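Local coordinates for protein MxaA (PDB 4W4T) that serves as the terminal reductase domain of the myxalamid PKS-NRPS pathway, binding NADPH on a Rossmann fold and probably releasing the chain as a primary alcohol, at residues 333-336 / 337-341; 109-112 / 113-116; 161-165 / 166-170; 408-412 / 413-417; 298-301 / 302-305. All blocks are in the same frame, centred on the assembly; numbering follows the deposited sequence.

All five contacts are local, joining side chains a few residues apart, yet their place in the fold sets their chemistry. Contact 3 is the most buried: it lies within a single helix, 159-177, of the Rossmann domain, beside the NADPH site, and is marked by a carbonyl that takes two backbone donors and by a tethered amide. Contacts 1 and 4 are partly buried and mark helix ends, a start at Pro336 and a Schellman finish at Gly414. Contacts 2 and 5 are surface turns, each leading from a helix into a strand of the main parallel sheet; the first leans on an indole, the second on a long ion pair and a water.

Contact 1. Residues 333-336 / 337-341; sequences RVLP and YDQWL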
loop_
_atom_site.group_PDB
_atom_site.type_symbol
_atom_site.label_atom_id
_atom_site.label_comp_id
_atom_site.label_asym_id
_atom_site.label_seq_id
_atom_site.Cartn_x
_atom_site.Cartn_y
_atom_site.Cartn_z
ATOM N N ARG A 333 0.751 26.370 -4.159
ATOM C CA ARG A 333 2.040 26.812 -3.642
ATOM C C ARG A 333 3.086 25.829 -4.121
ATOM O O ARG A 333 2.794 24.643 -4.286
ATOM C CB ARG A 333 2.043 26.883 -2.108
ATOM C CG ARG A 333 0.972 27.757 -1.508
ATOM C CD ARG A 333 1.189 27.939 -0.001
ATOM N NE ARG A 333 1.419 26.659 0.660
ATOM C CZ ARG A 333 0.457 25.805 0.989
ATOM N NH1 ARG A 333 -0.813 26.105 0.734
ATOM N NH2 ARG A 333 0.764 24.653 1.574
ATOM N N VAL A 334 4.300 26.296 -4.365
ATOM C CA VAL A 334 5.358 25.378 -4.764
ATOM C C VAL A 334 6.359 25.162 -3.636
ATOM O O VAL A 334 6.792 26.109 -2.984
ATOM C CB VAL A 334 6.102 25.873 -6.009
ATOM C CG1 VAL A 334 7.178 24.879 -6.411
ATOM C CG2 VAL A 334 5.129 26.042 -7.143
ATOM N N LEU A 335 6.725 23.907 -3.429
ATOM C CA LEU A 335 7.716 23.522 -2.439
ATOM C C LEU A 335 8.757 22.586 -3.029
ATOM O O LEU A 335 8.446 21.781 -3.917
ATOM C CB LEU A 335 7.049 22.817 -1.261
ATOM C CG LEU A 335 6.117 23.554 -0.320
ATOM C CD1 LEU A 335 5.527 22.512 0.617
ATOM C CD2 LEU A 335 6.882 24.619 0.457
ATOM N N PRO A 336 9.992 22.662 -2.516
ATOM C CA PRO A 336 10.998 21.649 -2.838
ATOM C C PRO A 336 10.406 20.248 -2.660
ATOM O O PRO A 336 9.561 20.071 -1.772
ATOM C CB PRO A 336 12.107 21.920 -1.818
ATOM C CG PRO A 336 11.976 23.363 -1.497
ATOM C CD PRO A 336 10.506 23.687 -1.586
ATOM N N TYR A 337 10.818 19.293 -3.491
ATOM C CA TYR A 337 10.184 17.972 -3.506
ATOM C C TYR A 337 10.184 17.285 -2.145
ATOM O O TYR A 337 9.204 16.629 -1.769
ATOM C CB TYR A 337 10.857 17.044 -4.521
ATOM C CG TYR A 337 10.188 15.691 -4.560
ATOM C CD1 TYR A 337 8.977 15.521 -5.206
ATOM C CD2 TYR A 337 10.745 14.595 -3.915
ATOM C CE1 TYR A 337 8.348 14.301 -5.226
ATOM C CE2 TYR A 337 10.116 13.364 -3.929
ATOM C CZ TYR A 337 8.920 13.228 -4.585
ATOM O OH TYR A 337 8.284 12.007 -4.610
ATOM N N ASP A 338 11.283 17.411 -1.413
ATOM C CA ASP A 338 11.364 16.763 -0.106
ATOM C C ASP A 338 10.367 17.351 0.884
ATOM O O ASP A 338 9.735 16.618 1.658
ATOM C CB ASP A 338 12.788 16.842 0.433
ATOM C CG ASP A 338 13.783 16.165 -0.493
ATOM O OD1 ASP A 338 13.593 14.958 -0.794
ATOM O OD2 ASP A 338 14.740 16.837 -0.938
ATOM N N GLN A 339 10.187 18.666 0.828
ATOM C CA GLN A 339 9.215 19.322 1.683
ATOM C C GLN A 339 7.800 18.980 1.253
ATOM O O GLN A 339 6.938 18.772 2.092
ATOM C CB GLN A 339 9.416 20.835 1.671
ATOM C CG GLN A 339 10.691 21.281 2.371
ATOM C CD GLN A 339 10.927 22.773 2.249
ATOM O OE1 GLN A 339 9.996 23.571 2.386
ATOM N NE2 GLN A 339 12.174 23.158 1.981
ATOM N N TRP A 340 7.557 18.936 -0.057
ATOM C CA TRP A 340 6.252 18.508 -0.562
ATOM C C TRP A 340 5.912 17.083 -0.112
ATOM O O TRP A 340 4.789 16.796 0.330
ATOM C CB TRP A 340 6.217 18.598 -2.090
ATOM C CG TRP A 340 4.917 18.177 -2.664
ATOM C CD1 TRP A 340 3.790 18.941 -2.803
ATOM C CD2 TRP A 340 4.598 16.885 -3.193
ATOM N NE1 TRP A 340 2.784 18.189 -3.380
ATOM C CE2 TRP A 340 3.259 16.928 -3.631
ATOM C CE3 TRP A 340 5.317 15.696 -3.332
ATOM C CZ2 TRP A 340 2.627 15.831 -4.204
ATOM C CZ3 TRP A 340 4.686 14.603 -3.904
ATOM C CH2 TRP A 340 3.352 14.678 -4.325
ATOM N N LEU A 341 6.889 16.193 -0.199
ATOM C CA LEU A 341 6.667 14.799 0.188
ATOM C C LEU A 341 6.355 14.704 1.687
ATOM O O LEU A 341 5.557 13.865 2.126
ATOM C CB LEU A 341 7.885 13.945 -0.162
ATOM C CG LEU A 341 7.748 12.425 -0.007
ATOM C CD1 LEU A 341 6.651 11.879 -0.925
ATOM C CD2 LEU A 341 9.077 11.739 -0.315
#
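Gln339 folds back over Pro336, three residues back at the turn from strand to helix, and its side chain can be traced atom by atom. CB lies 3.5 Å from Pro336 O, the carbonyl that opens the helix. CG is turned beside the backbone N (chi1 -70°), which sends the chain back toward the strand, and from there it runs out extended. CD then comes to rest 3.9 Å from Pro336 CG. At the tip of the side chain, NE2 sits 3.5 Å from Pro336 CG, while OE1 lies 3.8 Å from Leu335 CD2. These are van der Waals contacts, in which an exposed amide covers the pyrrolidine ring and one leucine methyl. The place is a strand-to-helix junction. Strand 333-336 pairs in parallel with strand 274-277, Pro336 occupies the N-cap position, and the first turn of the helix, 337-341, leaves at 109° to strand 333-336. This turn is fastened by Trp340 N donating to Pro336 O (2.9 Å), a nearly straight bond of 167° at hydrogen. Beside that bond Leu335 CB packs 4.4 Å from Trp340 CB, and the leucine chain crosses that of Gln339 at about a right angle. Trp340 itself has CG anti to its own N, which carries the indole off the strand to rest on Pro276 and to give its NE1 hydrogen to Val274 O. Tyr337 turns its ring the same way, on to Pro276 and Leu361 of the helix 352-362.

Contact 2. Residues 109-112 / 113-116; sequences WNEA and LAPR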
loop_
_atom_site.group_PDB
_atom_site.type_symbol
_atom_site.label_atom_id
_atom_site.label_comp_id
_atom_site.label_asym_id
_atom_site.label_seq_id
_atom_site.Cartn_x
_atom_site.Cartn_y
_atom_site.Cartn_z
ATOM N N TRP A 109 -17.275 3.982 -27.822
ATOM C CA TRP A 109 -18.196 2.981 -28.343
ATOM C C TRP A 109 -19.189 3.514 -29.371
ATOM O O TRP A 109 -19.791 4.576 -29.192
ATOM C CB TRP A 109 -18.979 2.311 -27.220
ATOM C CG TRP A 109 -19.855 1.236 -27.768
ATOM C CD1 TRP A 109 -21.209 1.278 -27.928
ATOM C CD2 TRP A 109 -19.428 -0.027 -28.289
ATOM N NE1 TRP A 109 -21.654 0.108 -28.499
ATOM C CE2 TRP A 109 -20.579 -0.710 -28.727
ATOM C CE3 TRP A 109 -18.182 -0.653 -28.413
ATOM C CZ2 TRP A 109 -20.521 -1.985 -29.280
ATOM C CZ3 TRP A 109 -18.127 -1.915 -28.965
ATOM C CH2 TRP A 109 -19.288 -2.570 -29.390
ATOM N N ASN A 110 -19.324 2.759 -30.462
ATOM C CA ASN A 110 -20.464 2.865 -31.375
ATOM C C ASN A 110 -20.831 1.463 -31.849
ATOM O O ASN A 110 -19.957 0.635 -32.084
ATOM C CB ASN A 110 -20.166 3.776 -32.559
ATOM C CG ASN A 110 -19.042 3.259 -33.426
ATOM O OD1 ASN A 110 -19.270 2.432 -34.310
ATOM N ND2 ASN A 110 -17.821 3.739 -33.182
ATOM N N GLU A 111 -22.120 1.204 -32.033
ATOM C CA GLU A 111 -22.570 -0.174 -32.237
ATOM C C GLU A 111 -22.081 -0.794 -33.548
ATOM O O GLU A 111 -22.120 -2.015 -33.704
ATOM C CB GLU A 111 -24.093 -0.252 -32.142
ATOM C CG GLU A 111 -24.574 -0.560 -30.734
ATOM C CD GLU A 111 -24.228 -1.979 -30.291
ATOM O OE1 GLU A 111 -24.130 -2.874 -31.159
ATOM O OE2 GLU A 111 -24.034 -2.199 -29.071
ATOM N N ALA A 112 -21.581 0.025 -34.470
ATOM C CA ALA A 112 -20.988 -0.519 -35.686
ATOM C C ALA A 112 -19.655 -1.229 -35.411
ATOM O O ALA A 112 -19.085 -1.863 -36.305
ATOM C CB ALA A 112 -20.798 0.577 -36.723
ATOM N N LEU A 113 -19.156 -1.109 -34.180
ATOM C CA LEU A 113 -17.929 -1.797 -33.777
ATOM C C LEU A 113 -18.169 -3.277 -33.499
ATOM O O LEU A 113 -17.271 -4.107 -33.673
ATOM C CB LEU A 113 -17.333 -1.155 -32.525
ATOM C CG LEU A 113 -16.820 0.283 -32.604
ATOM C CD1 LEU A 113 -16.374 0.728 -31.219
ATOM C CD2 LEU A 113 -15.692 0.406 -33.615
ATOM N N ALA A 114 -19.379 -3.585 -33.036
ATOM C CA ALA A 114 -19.717 -4.914 -32.530
ATOM C C ALA A 114 -19.419 -6.068 -33.492
ATOM O O ALA A 114 -18.848 -7.067 -33.070
ATOM C CB ALA A 114 -21.186 -4.955 -32.107
ATOM N N PRO A 115 -19.786 -5.945 -34.781
ATOM C CA PRO A 115 -19.476 -7.082 -35.656
ATOM C C PRO A 115 -17.978 -7.369 -35.770
ATOM O O PRO A 115 -17.597 -8.499 -36.051
ATOM C CB PRO A 115 -20.028 -6.640 -37.017
ATOM C CG PRO A 115 -21.024 -5.582 -36.706
ATOM C CD PRO A 115 -20.521 -4.887 -35.498
ATOM N N ARG A 116 -17.149 -6.354 -35.539
ATOM C CA ARG A 116 -15.711 -6.459 -35.777
ATOM C C ARG A 116 -14.948 -7.152 -34.634
ATOM O O ARG A 116 -13.837 -7.643 -34.837
ATOM C CB ARG A 116 -15.114 -5.061 -36.007
ATOM C CG ARG A 116 -15.701 -4.286 -37.190
ATOM C CD ARG A 116 -15.172 -4.777 -38.518
ATOM N NE ARG A 116 -13.713 -4.764 -38.566
ATOM C CZ ARG A 116 -12.973 -3.679 -38.788
ATOM N NH1 ARG A 116 -13.550 -2.501 -38.995
ATOM N NH2 ARG A 116 -11.650 -3.772 -38.801
#
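A run of tight turns, in which Leu113 and Ala114 reach back to Asn110 and Glu111, carries the chain from helix 92-105 into strand 117-121 of the Rossmann sheet. Leu113 N donates to Asn110 O at 2.8 Å, and Ala114 N to Glu111 O at 3.2 Å, the latter from well above the carbonyl plane, so each bond spans three residues. Trp109 underpins them. Its CG is anti to the backbone N (chi1 -177°), which lays the six-membered ring alongside the turn: CE3 meets Leu113 CD1 at 3.6 Å and CH2 meets Ala114 CB at 4.1 Å. The amide of Asn110 crosses the same leucine at about a right angle, with ND2 3.6 Å from Leu113 CG. Without the indole, as with an alanine here, Leu113 CD1 and Ala114 CB would probably lose their aromatic support and a gap would open against helix 92-105, where the ring also touches Arg100 and Glu104. The indole NE1 makes no more than a weak bond to Glu111 OE2 (3.4 Å). Backbone bonds thus fix the shape of the turn, whereas the side chains add mainly van der Waals contact, the buried Leu113 resting on Leu103 of the helix.

Contact 3. Residues 161-165 / 166-170; sequences SMRAA and NVLGT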
loop_
_atom_site.group_PDB
_atom_site.type_symbol
_atom_site.label_atom_id
_atom_site.label_comp_id
_atom_site.label_asym_id
_atom_site.label_seq_id
_atom_site.Cartn_x
_atom_site.Cartn_y
_atom_site.Cartn_z
ATOM N N SER A 161 5.317 -10.791 -8.793
ATOM C CA SER A 161 3.877 -10.584 -8.891
ATOM C C SER A 161 3.429 -10.347 -10.343
ATOM O O SER A 161 2.249 -10.473 -10.665
ATOM C CB SER A 161 3.434 -9.398 -8.033
ATOM O OG SER A 161 3.795 -9.573 -6.668
HETATM N N MSE A 162 4.365 -9.986 -11.207
HETATM C CA MSE A 162 4.009 -9.631 -12.581
HETATM C C MSE A 162 4.647 -10.585 -13.581
HETATM O O MSE A 162 4.472 -10.452 -14.805
HETATM C CB MSE A 162 4.410 -8.177 -12.876
HETATM C CG MSE A 162 3.367 -7.189 -12.405
HETATM SE SE MSE A 162 4.017 -5.370 -12.278
HETATM C CE MSE A 162 5.129 -5.614 -10.676
ATOM N N ARG A 163 5.376 -11.564 -13.052
ATOM C CA ARG A 163 6.026 -12.567 -13.883
ATOM C C ARG A 163 5.026 -13.316 -14.775
ATOM O O ARG A 163 5.248 -13.467 -15.984
ATOM C CB ARG A 163 6.797 -13.542 -12.993
ATOM C CG ARG A 163 7.692 -14.496 -13.750
ATOM C CD ARG A 163 8.510 -15.361 -12.784
ATOM N NE ARG A 163 9.344 -16.308 -13.515
ATOM C CZ ARG A 163 8.952 -17.512 -13.917
ATOM N NH1 ARG A 163 7.730 -17.953 -13.644
ATOM N NH2 ARG A 163 9.793 -18.287 -14.589
ATOM N N ALA A 164 3.916 -13.763 -14.195
ATOM C CA ALA A 164 2.939 -14.548 -14.957
ATOM C C ALA A 164 2.354 -13.739 -16.119
ATOM O O ALA A 164 2.352 -14.211 -17.255
ATOM C CB ALA A 164 1.817 -15.050 -14.050
ATOM N N ALA A 165 1.879 -12.526 -15.834
ATOM C CA ALA A 165 1.195 -11.736 -16.855
ATOM C C ALA A 165 2.162 -11.124 -17.865
ATOM O O ALA A 165 1.879 -11.109 -19.066
ATOM C CB ALA A 165 0.356 -10.649 -16.220
ATOM N N ASN A 166 3.294 -10.613 -17.389
ATOM C CA ASN A 166 4.181 -9.855 -18.267
ATOM C C ASN A 166 5.257 -10.696 -18.913
ATOM O O ASN A 166 5.539 -10.542 -20.100
ATOM C CB ASN A 166 4.799 -8.681 -17.481
ATOM C CG ASN A 166 3.747 -7.707 -17.005
ATOM O OD1 ASN A 166 2.562 -7.857 -17.323
ATOM N ND2 ASN A 166 4.155 -6.717 -16.225
ATOM N N VAL A 167 5.839 -11.620 -18.153
ATOM C CA VAL A 167 6.914 -12.424 -18.698
ATOM C C VAL A 167 6.330 -13.671 -19.359
ATOM O O VAL A 167 6.515 -13.872 -20.555
ATOM C CB VAL A 167 7.955 -12.825 -17.627
ATOM C CG1 VAL A 167 9.013 -13.730 -18.255
ATOM C CG2 VAL A 167 8.598 -11.569 -17.001
ATOM N N LEU A 168 5.615 -14.494 -18.600
ATOM C CA LEU A 168 5.096 -15.721 -19.189
ATOM C C LEU A 168 4.010 -15.412 -20.234
ATOM O O LEU A 168 3.943 -16.074 -21.282
ATOM C CB LEU A 168 4.573 -16.658 -18.108
ATOM C CG LEU A 168 5.618 -17.050 -17.052
ATOM C CD1 LEU A 168 5.031 -18.117 -16.131
ATOM C CD2 LEU A 168 6.926 -17.543 -17.687
ATOM N N GLY A 169 3.206 -14.382 -19.982
ATOM C CA GLY A 169 2.184 -13.995 -20.937
ATOM C C GLY A 169 2.788 -13.631 -22.290
ATOM O O GLY A 169 2.276 -14.030 -23.334
ATOM N N THR A 170 3.889 -12.892 -22.262
ATOM C CA THR A 170 4.579 -12.520 -23.489
ATOM C C THR A 170 5.181 -13.774 -24.130
ATOM O O THR A 170 5.118 -13.956 -25.352
ATOM C CB THR A 170 5.662 -11.467 -23.210
ATOM O OG1 THR A 170 5.027 -10.267 -22.743
ATOM C CG2 THR A 170 6.446 -11.152 -24.488
HETATM O O HOH W 1 2.277 -9.166 -21.233
#
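Within one helix the backbone here widens into a pi-type turn: Arg163 O accepts Leu168 N, five residues on, at 2.8 Å as well as Val167 N at 2.9 Å. Leu168 N arrives nearly in line with the carbonyl bond and Val167 N from above its plane; one residue earlier, Asn166 N closes an ordinary turn on Met162 O. Asn166 and Met162, a selenomethionine in the crystal, lie side by side pointing the same way, with ND2 of the asparagine 3.7 Å from CB of Met162. The amide is gripped at both ends from outside the segment: OD1 receives Leu152 N and ND2 bonds to Ser221 OG, which fixes its flip. Arg163 stretches out fully from CG to NE and crosses Leu168 obliquely. Leu168 CD2 stands 3.9 Å above the guanidinium plane, offset toward its rim, and CD1 comes 3.7 Å from NH1, while NE makes a salt bridge with Asp35. Further on, Thr170 OG1 donates to Asn166 O (2.7 Å). A water donates to Ala165 O and, in a weak bond, to Thr170 OG1. Gly169, with no side chain to intervene, brings CA within 3.5 Å of Ala165 O. The helix is the crossover of the beta-alpha-beta unit between strands 145-148 and 185-188. Ala165 and Asn166 face the NADPH-binding residues Ile124 and Ala151, Thr170 bonds to His148, and Val167 and Thr170 pack on helix 217-234; Ser161 reaches Gly345 of the second subunit.

Contact 4. Residues 408-412 / 413-417; sequences SSLVH and RGFLK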
loop_
_atom_site.group_PDB
_atom_site.type_symbol
_atom_site.label_atom_id
_atom_site.label_comp_id
_atom_site.label_asym_id
_atom_site.label_seq_id
_atom_site.Cartn_x
_atom_site.Cartn_y
_atom_site.Cartn_z
ATOM N N SER A 408 -10.997 19.737 -17.078
ATOM C CA SER A 408 -12.444 19.888 -17.285
ATOM C C SER A 408 -13.166 18.532 -17.236
ATOM O O SER A 408 -14.238 18.404 -16.637
ATOM C CB SER A 408 -12.743 20.584 -18.620
ATOM O OG SER A 408 -12.083 21.847 -18.719
ATOM N N SER A 409 -12.554 17.530 -17.858
ATOM C CA SER A 409 -13.083 16.169 -17.842
ATOM C C SER A 409 -13.090 15.577 -16.428
ATOM O O SER A 409 -14.076 14.969 -16.010
ATOM C CB SER A 409 -12.275 15.277 -18.786
ATOM O OG SER A 409 -12.753 13.930 -18.747
ATOM N N LEU A 410 -12.002 15.764 -15.685
ATOM C CA LEU A 410 -11.931 15.272 -14.320
ATOM C C LEU A 410 -12.970 15.924 -13.424
ATOM O O LEU A 410 -13.527 15.268 -12.546
ATOM C CB LEU A 410 -10.531 15.489 -13.738
ATOM C CG LEU A 410 -9.448 14.724 -14.497
ATOM C CD1 LEU A 410 -8.071 15.096 -13.977
ATOM C CD2 LEU A 410 -9.693 13.226 -14.383
ATOM N N VAL A 411 -13.226 17.216 -13.635
ATOM C CA VAL A 411 -14.273 17.902 -12.878
ATOM C C VAL A 411 -15.641 17.344 -13.271
ATOM O O VAL A 411 -16.460 17.033 -12.406
ATOM C CB VAL A 411 -14.247 19.437 -13.095
ATOM C CG1 VAL A 411 -15.494 20.086 -12.509
ATOM C CG2 VAL A 411 -13.015 20.036 -12.467
ATOM N N HIS A 412 -15.875 17.191 -14.571
ATOM C CA HIS A 412 -17.171 16.748 -15.072
ATOM C C HIS A 412 -17.506 15.351 -14.553
ATOM O O HIS A 412 -18.667 15.037 -14.279
ATOM C CB HIS A 412 -17.188 16.760 -16.598
ATOM C CG HIS A 412 -18.466 16.257 -17.193
ATOM N ND1 HIS A 412 -19.636 16.990 -17.179
ATOM C CD2 HIS A 412 -18.761 15.096 -17.827
ATOM C CE1 HIS A 412 -20.592 16.304 -17.775
ATOM N NE2 HIS A 412 -20.087 15.149 -18.179
ATOM N N ARG A 413 -16.476 14.526 -14.404
ATOM C CA ARG A 413 -16.658 13.154 -13.953
ATOM C C ARG A 413 -16.603 13.033 -12.439
ATOM O O ARG A 413 -16.689 11.941 -11.895
ATOM C CB ARG A 413 -15.612 12.254 -14.603
ATOM C CG ARG A 413 -15.791 12.147 -16.103
ATOM C CD ARG A 413 -14.832 11.150 -16.710
ATOM N NE ARG A 413 -13.581 11.787 -17.094
ATOM C CZ ARG A 413 -12.378 11.262 -16.888
ATOM N NH1 ARG A 413 -12.261 10.077 -16.282
ATOM N NH2 ARG A 413 -11.297 11.923 -17.293
ATOM N N GLY A 414 -16.461 14.158 -11.753
ATOM C CA GLY A 414 -16.571 14.168 -10.306
ATOM C C GLY A 414 -15.305 13.748 -9.583
ATOM O O GLY A 414 -15.310 13.572 -8.370
ATOM N N PHE A 415 -14.215 13.593 -10.328
ATOM C CA PHE A 415 -12.933 13.224 -9.730
ATOM C C PHE A 415 -12.308 14.421 -8.994
ATOM O O PHE A 415 -11.699 14.269 -7.932
ATOM C CB PHE A 415 -11.999 12.682 -10.812
ATOM C CG PHE A 415 -10.683 12.195 -10.294
ATOM C CD1 PHE A 415 -10.599 11.004 -9.589
ATOM C CD2 PHE A 415 -9.523 12.914 -10.526
ATOM C CE1 PHE A 415 -9.382 10.551 -9.113
ATOM C CE2 PHE A 415 -8.308 12.462 -10.056
ATOM C CZ PHE A 415 -8.240 11.275 -9.346
ATOM N N LEU A 416 -12.492 15.611 -9.558
ATOM C CA LEU A 416 -12.020 16.855 -8.959
ATOM C C LEU A 416 -13.192 17.801 -8.714
ATOM O O LEU A 416 -14.135 17.850 -9.508
ATOM C CB LEU A 416 -10.995 17.552 -9.866
ATOM C CG LEU A 416 -9.610 16.964 -10.115
ATOM C CD1 LEU A 416 -8.832 17.857 -11.105
ATOM C CD2 LEU A 416 -8.854 16.827 -8.807
ATOM N N LYS A 417 -13.118 18.553 -7.627
ATOM C CA LYS A 417 -14.057 19.638 -7.365
ATOM C C LYS A 417 -13.736 20.812 -8.288
ATOM O O LYS A 417 -12.569 21.151 -8.475
ATOM C CB LYS A 417 -13.978 20.058 -5.897
ATOM C CG LYS A 417 -15.021 21.084 -5.460
ATOM C CD LYS A 417 -15.587 20.763 -4.076
ATOM C CE LYS A 417 -14.475 20.604 -3.049
ATOM N NZ LYS A 417 -14.082 21.891 -2.400
HETATM O O HOH W 2 -16.824 17.673 -9.588
#
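Leu410 is the bump round which the end of helix 400-412 closes. Its CD2 fits between two partners, 3.9 Å from Phe415 CD2 and 3.6 Å from Arg413 NH2, while its CB takes Leu416 CD1 at 3.9 Å. The leucine and the phenylalanine lie side by side, an apolar pairing that accompanies the Schellman motif here. Val411 crosses Leu416 at about a right angle, its CG2 near Leu416 CB. The backbone bends to allow this at Gly414, whose phi is positive (82°): Phe415 N returns to Leu410 O (2.9 Å), Gly414 N to Val411 O, and Leu416 N also reaches Leu410 O. A water donates to both Val411 O and Leu416 O, bridging the last turn of the helix and the chain that leaves it. Along the flank Arg413, bent at chi3 (-90°), grips one oxygen with two nitrogens: NE and NH2 approach Ser409 OG at 2.8 and 2.9 Å, with the oxygen 9° out of the guanidinium plane, and NH1 bonds to Trp256 O. Were Ser409 an alanine, NE would probably be left without this acceptor and the guanidinium freer to swing from the helix. A hydroxyl that accepts two bonds and makes a weak one with Gly254 O thus ties a cationic group to the helix terminus, while Leu410, Leu416 and Phe415 meet through apolar contact.

Contact 5. Residues 298-301 / 302-305; sequences SMRP and ESIG
Over one face of the Arg300 guanidinium lies the carboxylate of Glu302, with OE1 3.7 Å above the plane and displaced toward the rim, and at the edge, in plane, sits a water. The two flat groups are stacked, their planes 13° apart. This pair decorates a short 3-10 turn at the surface, in the connection from helix 287-298 to strand 307-310 of the Rossmann sheet. Because the carboxylate lies over the plane, no N-H points at it; the 3.8 Å approach of Arg300 NH2 to Glu302 OE1 is a long salt bridge that works through charge alone. The glutamate gets there by bending at chi2 (94°), which folds OE1 back over the start of the turn until it stands 3.5 Å from Arg300 CB and close to the ring of Pro301, whose side chain runs alongside. The N-H of Arg300 NE points instead at the water, donating to it at 2.8 Å, and the water in turn gives a hydrogen to Ser303 OG at 2.6 Å. That hydroxyl is also bonded to Leu297 O at the end of the preceding helix, so the bridge links the arginine to a buried serine already held in place. The turn also has backbone bonds of its own. Ser303 N donates to Arg300 O at 3.0 Å, and Ile304 N to Pro301 O at 3.2 Å, both from above the carbonyl plane. Past the second of these, Ile304 CG1 lies against the same carbonyl oxygen, 3.5 Å from Pro301 O.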
loop_
_atom_site.group_PDB
_atom_site.type_symbol
_atom_site.label_atom_id
_atom_site.label_comp_id
_atom_site.label_asym_id
_atom_site.label_seq_id
_atom_site.Cartn_x
_atom_site.Cartn_y
_atom_site.Cartn_z
ATOM N N SER A 298 2.702 0.041 -37.081
ATOM C CA SER A 298 2.501 -1.397 -37.281
ATOM C C SER A 298 2.235 -1.713 -38.744
ATOM O O SER A 298 2.359 -2.861 -39.173
ATOM C CB SER A 298 1.344 -1.913 -36.429
ATOM O OG SER A 298 0.092 -1.469 -36.929
HETATM N N MSE A 299 1.861 -0.697 -39.513
HETATM C CA MSE A 299 1.445 -0.951 -40.880
HETATM C C MSE A 299 2.514 -0.610 -41.895
HETATM O O MSE A 299 2.284 -0.708 -43.103
HETATM C CB MSE A 299 0.157 -0.204 -41.163
HETATM C CG MSE A 299 -0.919 -0.698 -40.235
HETATM SE SE MSE A 299 -2.675 -0.501 -40.974
HETATM C CE MSE A 299 -2.644 1.433 -41.111
ATOM N N ARG A 300 3.691 -0.258 -41.398
ATOM C CA ARG A 300 4.840 0.002 -42.244
ATOM C C ARG A 300 5.768 -1.200 -42.188
ATOM O O ARG A 300 6.195 -1.596 -41.106
ATOM C CB ARG A 300 5.568 1.271 -41.797
ATOM C CG ARG A 300 4.710 2.537 -41.850
ATOM C CD ARG A 300 5.424 3.708 -41.186
ATOM N NE ARG A 300 6.812 3.825 -41.629
ATOM C CZ ARG A 300 7.182 4.493 -42.712
ATOM N NH1 ARG A 300 6.265 5.103 -43.452
ATOM N NH2 ARG A 300 8.462 4.553 -43.053
ATOM N N PRO A 301 6.074 -1.802 -43.349
ATOM C CA PRO A 301 7.017 -2.924 -43.308
ATOM C C PRO A 301 8.404 -2.446 -42.893
ATOM O O PRO A 301 9.211 -3.233 -42.409
ATOM C CB PRO A 301 7.005 -3.470 -44.750
ATOM C CG PRO A 301 6.321 -2.446 -45.574
ATOM C CD PRO A 301 5.421 -1.663 -44.662
ATOM N N GLU A 302 8.670 -1.153 -43.060
ATOM C CA GLU A 302 9.924 -0.587 -42.584
ATOM C C GLU A 302 10.077 -0.719 -41.059
ATOM O O GLU A 302 11.189 -0.683 -40.529
ATOM C CB GLU A 302 10.020 0.882 -42.996
ATOM C CG GLU A 302 10.100 1.104 -44.510
ATOM C CD GLU A 302 8.747 1.361 -45.152
ATOM O OE1 GLU A 302 7.707 1.103 -44.511
ATOM O OE2 GLU A 302 8.724 1.834 -46.311
ATOM N N SER A 303 8.961 -0.871 -40.362
ATOM C CA SER A 303 8.967 -0.938 -38.889
ATOM C C SER A 303 9.428 -2.284 -38.338
ATOM O O SER A 303 9.699 -2.407 -37.136
ATOM C CB SER A 303 7.571 -0.650 -38.346
ATOM O OG SER A 303 7.146 0.663 -38.655
ATOM N N ILE A 304 9.489 -3.303 -39.196
ATOM C CA ILE A 304 9.829 -4.647 -38.731
ATOM C C ILE A 304 11.241 -4.673 -38.185
ATOM O O ILE A 304 12.165 -4.170 -38.819
ATOM C CB ILE A 304 9.675 -5.690 -39.863
ATOM C CG1 ILE A 304 8.208 -5.792 -40.272
ATOM C CG2 ILE A 304 10.221 -7.060 -39.439
ATOM C CD1 ILE A 304 7.975 -6.658 -41.511
ATOM N N GLY A 305 11.389 -5.227 -36.981
ATOM C CA GLY A 305 12.671 -5.298 -36.312
ATOM C C GLY A 305 13.036 -4.008 -35.588
ATOM O O GLY A 305 14.051 -3.959 -34.900
HETATM O O HOH W 3 8.539 2.454 -39.896
#